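Local coordinates for protein beta-galactosidase (Marinomonas sp. ef1, PDB 6Y2K) that probably hydrolyses terminal beta-galactose residues from galactosides as a cold-active, hexameric beta-galactosidase of glycoside hydrolase family 42, at residues A[8-13]-A[51-56]; A[161-166]-A[212-217]. One frame throughout, in Å; residues are numbered along the deposited sequence.

Contact 1: residues A[8-13]-A[51-56]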
loop_
_atom_site.group_PDB
_atom_site.type_symbol
_atom_site.label_atom_id
_atom_site.label_comp_id
_atom_site.label_asym_id
_atom_site.label_seq_id
_atom_site.Cartn_x
_atom_site.Cartn_y
_atom_site.Cartn_z
ATOM N N TYR A 8 22.014 26.082 39.537
ATOM C CA TYR A 8 21.020 26.596 40.497
ATOM C C TYR A 8 21.459 26.296 41.933
ATOM O O TYR A 8 20.941 25.388 42.568
ATOM C CB TYR A 8 19.628 26.040 40.152
ATOM C CG TYR A 8 19.276 26.490 38.748
ATOM C CD1 TYR A 8 19.674 25.736 37.638
ATOM C CD2 TYR A 8 18.677 27.720 38.526
ATOM C CE1 TYR A 8 19.425 26.167 36.351
ATOM C CE2 TYR A 8 18.417 28.162 37.238
ATOM C CZ TYR A 8 18.797 27.374 36.157
ATOM O OH TYR A 8 18.563 27.798 34.890
ATOM N N PRO A 9 22.433 27.068 42.454
ATOM C CA PRO A 9 22.876 26.847 43.841
ATOM C C PRO A 9 21.726 26.954 44.855
ATOM O O PRO A 9 21.705 26.208 45.838
ATOM C CB PRO A 9 23.917 27.943 44.064
ATOM C CG PRO A 9 23.613 28.980 43.053
ATOM C CD PRO A 9 23.059 28.258 41.864
ATOM N N GLU A 10 20.756 27.828 44.574
ATOM C CA GLU A 10 19.552 27.945 45.400
ATOM C C GLU A 10 18.650 26.690 45.449
ATOM O O GLU A 10 17.747 26.611 46.299
ATOM C CB GLU A 10 18.737 29.205 45.012
ATOM C CG GLU A 10 17.872 29.109 43.753
ATOM C CD GLU A 10 18.576 29.452 42.450
ATOM O OE1 GLU A 10 19.831 29.332 42.337
ATOM O OE2 GLU A 10 17.839 29.834 41.512
ATOM N N HIS A 11 18.863 25.725 44.551
ATOM C CA HIS A 11 18.144 24.443 44.607
ATOM C C HIS A 11 18.810 23.366 45.460
ATOM O O HIS A 11 18.210 22.305 45.668
ATOM C CB HIS A 11 17.930 23.895 43.198
ATOM C CG HIS A 11 17.075 24.769 42.335
ATOM N ND1 HIS A 11 16.839 24.495 41.009
ATOM C CD2 HIS A 11 16.412 25.917 42.607
ATOM C CE1 HIS A 11 16.077 25.444 40.495
ATOM N NE2 HIS A 11 15.797 26.316 41.447
ATOM N N TRP A 12 20.037 23.616 45.930
ATOM C CA TRP A 12 20.856 22.586 46.597
ATOM C C TRP A 12 21.366 23.090 47.952
ATOM O O TRP A 12 21.626 24.281 48.102
ATOM C CB TRP A 12 22.052 22.162 45.713
ATOM C CG TRP A 12 21.644 21.834 44.296
ATOM C CD1 TRP A 12 21.934 22.557 43.180
ATOM C CD2 TRP A 12 20.827 20.741 43.869
ATOM N NE1 TRP A 12 21.356 21.978 42.073
ATOM C CE2 TRP A 12 20.659 20.868 42.470
ATOM C CE3 TRP A 12 20.217 19.665 44.528
ATOM C CZ2 TRP A 12 19.916 19.951 41.715
ATOM C CZ3 TRP A 12 19.466 18.748 43.772
ATOM C CH2 TRP A 12 19.337 18.896 42.378
ATOM N N PRO A 13 21.529 22.183 48.932
ATOM C CA PRO A 13 22.114 22.643 50.199
ATOM C C PRO A 13 23.529 23.204 50.010
ATOM O O PRO A 13 24.261 22.753 49.132
ATOM C CB PRO A 13 22.118 21.391 51.091
ATOM C CG PRO A 13 21.839 20.231 50.196
ATOM C CD PRO A 13 21.205 20.746 48.934
ATOM N N TRP A 51 20.726 38.509 50.049
ATOM C CA TRP A 51 21.874 38.430 49.140
ATOM C C TRP A 51 22.968 37.465 49.608
ATOM O O TRP A 51 23.847 37.121 48.817
ATOM C CB TRP A 51 22.524 39.802 48.970
ATOM C CG TRP A 51 21.677 40.839 48.318
ATOM C CD1 TRP A 51 21.294 42.038 48.853
ATOM C CD2 TRP A 51 21.118 40.786 47.002
ATOM N NE1 TRP A 51 20.529 42.743 47.939
ATOM C CE2 TRP A 51 20.411 41.996 46.797
ATOM C CE3 TRP A 51 21.150 39.839 45.972
ATOM C CZ2 TRP A 51 19.735 42.277 45.601
ATOM C CZ3 TRP A 51 20.490 40.123 44.781
ATOM C CH2 TRP A 51 19.788 41.334 44.611
ATOM N N GLU A 52 22.939 37.050 50.876
ATOM C CA GLU A 52 24.012 36.216 51.442
ATOM C C GLU A 52 24.297 34.953 50.611
ATOM O O GLU A 52 25.462 34.623 50.368
ATOM C CB GLU A 52 23.682 35.844 52.889
ATOM C CG GLU A 52 24.743 35.027 53.624
ATOM C CD GLU A 52 24.242 34.567 54.982
ATOM O OE1 GLU A 52 23.858 33.378 55.102
ATOM O OE2 GLU A 52 24.201 35.400 55.920
ATOM N N TRP A 53 23.239 34.259 50.184
ATOM C CA TRP A 53 23.377 33.033 49.375
ATOM C C TRP A 53 24.193 33.281 48.102
ATOM O O TRP A 53 25.073 32.493 47.752
ATOM C CB TRP A 53 21.994 32.431 49.021
ATOM C CG TRP A 53 21.194 33.260 48.059
ATOM C CD1 TRP A 53 20.437 34.355 48.349
ATOM C CD2 TRP A 53 21.110 33.081 46.639
ATOM N NE1 TRP A 53 19.882 34.870 47.199
ATOM C CE2 TRP A 53 20.278 34.106 46.134
ATOM C CE3 TRP A 53 21.662 32.158 45.743
ATOM C CZ2 TRP A 53 19.980 34.227 44.774
ATOM C CZ3 TRP A 53 21.368 32.281 44.389
ATOM C CH2 TRP A 53 20.530 33.307 43.919
ATOM N N LEU A 54 23.910 34.393 47.433
ATOM C CA LEU A 54 24.537 34.716 46.160
ATOM C C LEU A 54 25.946 35.267 46.376
ATOM O O LEU A 54 26.860 34.934 45.622
ATOM C CB LEU A 54 23.668 35.707 45.390
ATOM C CG LEU A 54 24.087 36.105 43.972
ATOM C CD1 LEU A 54 24.348 34.885 43.097
ATOM C CD2 LEU A 54 23.008 36.989 43.363
ATOM N N ASP A 55 26.118 36.096 47.409
ATOM C CA ASP A 55 27.450 36.564 47.834
ATOM C C ASP A 55 28.408 35.388 48.017
ATOM O O ASP A 55 29.535 35.418 47.516
ATOM C CB ASP A 55 27.386 37.338 49.164
ATOM C CG ASP A 55 26.558 38.618 49.089
ATOM O OD1 ASP A 55 26.433 39.229 47.994
ATOM O OD2 ASP A 55 26.030 39.019 50.161
ATOM N N GLU A 56 27.943 34.359 48.725
ATOM C CA GLU A 56 28.751 33.177 49.009
ATOM C C GLU A 56 28.980 32.292 47.793
ATOM O O GLU A 56 30.088 31.789 47.597
ATOM C CB GLU A 56 28.136 32.355 50.139
ATOM C CG GLU A 56 28.200 33.078 51.476
ATOM C CD GLU A 56 27.421 32.397 52.587
ATOM O OE1 GLU A 56 26.818 31.315 52.374
ATOM O OE2 GLU A 56 27.411 32.970 53.693
#

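Contact 2: residues A[161-166]-A[212-217]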
loop_
_atom_site.group_PDB
_atom_site.type_symbol
_atom_site.label_atom_id
_atom_site.label_comp_id
_atom_site.label_asym_id
_atom_site.label_seq_id
_atom_site.Cartn_x
_atom_site.Cartn_y
_atom_site.Cartn_z
ATOM N N ARG A 161 -1.434 52.393 20.752
ATOM C CA ARG A 161 -1.953 53.692 20.305
ATOM C C ARG A 161 -0.880 54.795 20.328
ATOM O O ARG A 161 -0.847 55.640 19.428
ATOM C CB ARG A 161 -3.181 54.095 21.118
ATOM C CG ARG A 161 -4.361 53.171 20.891
ATOM C CD ARG A 161 -5.416 53.363 21.954
ATOM N NE ARG A 161 -6.660 52.693 21.587
ATOM C CZ ARG A 161 -7.720 52.585 22.380
ATOM N NH1 ARG A 161 -7.711 53.113 23.607
ATOM N NH2 ARG A 161 -8.806 51.947 21.946
ATOM N N LEU A 162 -0.007 54.776 21.339
ATOM C CA LEU A 162 1.127 55.716 21.400
ATOM C C LEU A 162 2.141 55.451 20.290
ATOM O O LEU A 162 2.625 56.388 19.650
ATOM C CB LEU A 162 1.831 55.665 22.762
ATOM C CG LEU A 162 1.075 56.219 23.976
ATOM C CD1 LEU A 162 1.896 55.972 25.242
ATOM C CD2 LEU A 162 0.757 57.709 23.828
ATOM N N TRP A 163 2.455 54.172 20.074
ATOM C CA TRP A 163 3.382 53.740 19.022
ATOM C C TRP A 163 2.893 54.143 17.625
ATOM O O TRP A 163 3.683 54.601 16.799
ATOM C CB TRP A 163 3.591 52.220 19.122
ATOM C CG TRP A 163 4.643 51.610 18.229
ATOM C CD1 TRP A 163 5.940 51.312 18.561
ATOM C CD2 TRP A 163 4.468 51.180 16.880
ATOM N NE1 TRP A 163 6.584 50.735 17.489
ATOM C CE2 TRP A 163 5.701 50.640 16.447
ATOM C CE3 TRP A 163 3.386 51.200 15.989
ATOM C CZ2 TRP A 163 5.880 50.123 15.163
ATOM C CZ3 TRP A 163 3.566 50.684 14.711
ATOM C CH2 TRP A 163 4.804 50.154 14.311
ATOM N N LEU A 164 1.593 53.995 17.376
ATOM C CA LEU A 164 0.996 54.389 16.092
ATOM C C LEU A 164 1.050 55.907 15.842
ATOM O O LEU A 164 1.318 56.340 14.711
ATOM C CB LEU A 164 -0.456 53.906 15.993
ATOM C CG LEU A 164 -0.692 52.394 15.879
ATOM C CD1 LEU A 164 -2.172 52.101 16.053
ATOM C CD2 LEU A 164 -0.189 51.863 14.541
ATOM N N ALA A 165 0.790 56.701 16.883
ATOM C CA ALA A 165 0.902 58.165 16.787
ATOM C C ALA A 165 2.329 58.587 16.449
ATOM O O ALA A 165 2.534 59.451 15.588
ATOM C CB ALA A 165 0.422 58.844 18.068
ATOM N N GLU A 166 3.303 57.950 17.096
ATOM C CA GLU A 166 4.723 58.197 16.821
ATOM C C GLU A 166 5.113 57.838 15.379
ATOM O O GLU A 166 5.842 58.583 14.735
ATOM C CB GLU A 166 5.586 57.428 17.834
ATOM C CG GLU A 166 7.093 57.631 17.741
ATOM C CD GLU A 166 7.531 59.080 17.886
ATOM O OE1 GLU A 166 6.912 59.822 18.685
ATOM O OE2 GLU A 166 8.504 59.473 17.194
ATOM N N GLN A 212 2.409 43.620 15.517
ATOM C CA GLN A 212 3.583 42.770 15.740
ATOM C C GLN A 212 4.834 43.609 15.942
ATOM O O GLN A 212 5.627 43.338 16.837
ATOM C CB GLN A 212 3.811 41.804 14.571
ATOM C CG GLN A 212 4.789 40.672 14.868
ATOM C CD GLN A 212 4.136 39.441 15.482
ATOM O OE1 GLN A 212 2.990 39.124 15.186
ATOM N NE2 GLN A 212 4.875 38.731 16.325
ATOM N N ARG A 213 4.998 44.617 15.090
ATOM C CA ARG A 213 6.136 45.525 15.168
ATOM C C ARG A 213 6.170 46.246 16.508
ATOM O O ARG A 213 7.236 46.355 17.133
ATOM C CB ARG A 213 6.090 46.541 14.025
ATOM C CG ARG A 213 6.376 45.941 12.656
ATOM C CD ARG A 213 5.771 46.797 11.556
ATOM N NE ARG A 213 6.299 46.498 10.224
ATOM C CZ ARG A 213 5.840 47.035 9.090
ATOM N NH1 ARG A 213 4.826 47.897 9.102
ATOM N NH2 ARG A 213 6.395 46.706 7.922
ATOM N N CYS A 214 5.006 46.720 16.954
ATOM C CA CYS A 214 4.910 47.428 18.234
ATOM C C CYS A 214 5.276 46.514 19.404
ATOM O O CYS A 214 6.104 46.882 20.239
ATOM C CB CYS A 214 3.508 48.022 18.423
ATOM S SG CYS A 214 3.269 48.819 20.025
ATOM N N CYS A 215 4.674 45.320 19.448
ATOM C CA CYS A 215 4.976 44.334 20.487
ATOM C C CYS A 215 6.466 43.958 20.508
ATOM O O CYS A 215 7.069 43.850 21.585
ATOM C CB CYS A 215 4.094 43.088 20.346
ATOM S SG CYS A 215 2.350 43.382 20.745
ATOM N N SER A 216 7.054 43.787 19.328
ATOM C CA SER A 216 8.484 43.528 19.226
ATOM C C SER A 216 9.282 44.700 19.814
ATOM O O SER A 216 10.216 44.491 20.582
ATOM C CB SER A 216 8.890 43.288 17.774
ATOM O OG SER A 216 10.276 43.026 17.680
ATOM N N ASP A 217 8.903 45.921 19.456
ATOM C CA ASP A 217 9.529 47.124 20.030
ATOM C C ASP A 217 9.429 47.215 21.561
ATOM O O ASP A 217 10.330 47.764 22.190
ATOM C CB ASP A 217 8.972 48.396 19.382
ATOM C CG ASP A 217 9.633 48.721 18.050
ATOM O OD1 ASP A 217 10.643 48.090 17.675
ATOM O OD2 ASP A 217 9.133 49.637 17.379
#

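Contact 1: residues A[8-13]-A[51-56]
Glu10 and Trp53 lie side by side and point the same way, the glutamate chain running beside the six-membered ring of the indole, near CZ3. Its CB already makes contact, 4.1 Å from CZ3 of Trp53. Beyond it the chain folds: CG sits between the backbone N and the carbonyl carbon (chi1 79°), and a further bend at chi2 (-87°) swings the carboxylate back to the same ring atom. CG and CD therefore stand a little farther off, while OE1 returns to 3.9 Å from Trp53 CZ3, approaching obliquely. The other oxygen, OE2, turns to the edge of the Tyr8 ring and lies in its plane, 3.7 Å from Tyr8 CD2. Pro9 completes the contact from the edge of the indole, its CG 4.2 Å from Trp53 CZ3. A proline suits this place, offering a compact apolar ring and a fixed phi at the start of the 3-10 turn 9-11. A broad, flat tryptophan suits this buried helix start because its six-membered ring reaches across to Pro9 and Glu10 while one face takes Leu54 CB; its NE1 bonds weakly to His50 O. Pro9 and Leu54 both rest on Val34 of barrel strand 29-34, and Val181 of a second subunit packs on Glu10, so the loop after the first barrel strand meets helix 52-63 beside a subunit boundary. No hydrogen bond crosses between the two segments. What joins them is loose apolar and van der Waals contact, and the carboxylate charge might at most polarise the indole slightly.

Contact 2: residues A[161-166]-A[212-217]
The indole of Trp163 has Cys214 over one face and Asp217 at its edge. Cys214 CB stands 3.8 Å from the centroid of the five-membered ring of Trp163, 15° off the normal, which makes a CH-pi contact. The sulfur takes a more oblique position: with SG of Cys214 anti to the backbone N (chi1 176°), it lies 4.0 Å from the centroid of the five-membered ring of Trp163, a Cys sulfur-aromatic contact, and also touches Trp163 CB at 3.5 Å. A small, polarisable thiol suits this place because it allows the ring to lie close to the helix backbone. At the edge, NE1 of Trp163 donates to OD2 of Asp217 at 2.8 Å, nearly straight (171°) and almost in the ring plane, using the anti lone pair of the oxygen. The carboxylate is turned well out of the indole plane, and its OD1 forms a salt bridge with Lys254, so both of its oxygens are engaged. Leu164 CD2 lies at another edge of the ring. Near the six-membered ring, Arg213 contributes CB, 3.8 Å from Trp163 CZ2, while its extended chain carries the guanidinium away to Asp419. Replacing Trp163 with a leucine would probably leave Asp217 OD2 without its N-H donor and open a gap beside Cys214 and the base of Arg213. Arg213, Cys214 and Asp217 fall on one side of helix 205-233, where a single broad tryptophan can span them. The short axes pass 10.2 Å apart and run steeply across each other, a crossed-helix packing in which helix 154-168 lies against the helix that leads into the fifth strand of the TIM barrel.

How the contacts relate
From the N terminus, the chain leaves the first barrel strand and enters loop 8-13. It then runs through helix 17-27, strand 29-34 and helix 39-42 before contact 1 closes this excursion at the start of helix 52-63, tying together the loops that follow barrel strands 1 and 2. Two more strands pass before contact 2 opens on helix 154-168. It closes on helix 205-233, after a stretch that includes helix 171-178 but no strand, all between barrel strands 4 and 5. The loops follow in series, neither nesting nor crossing. The centres of contacts 1 and 2 lie about 40 Å apart and their nearest atoms about 24 Å; they join different parts of one TIM-barrel region.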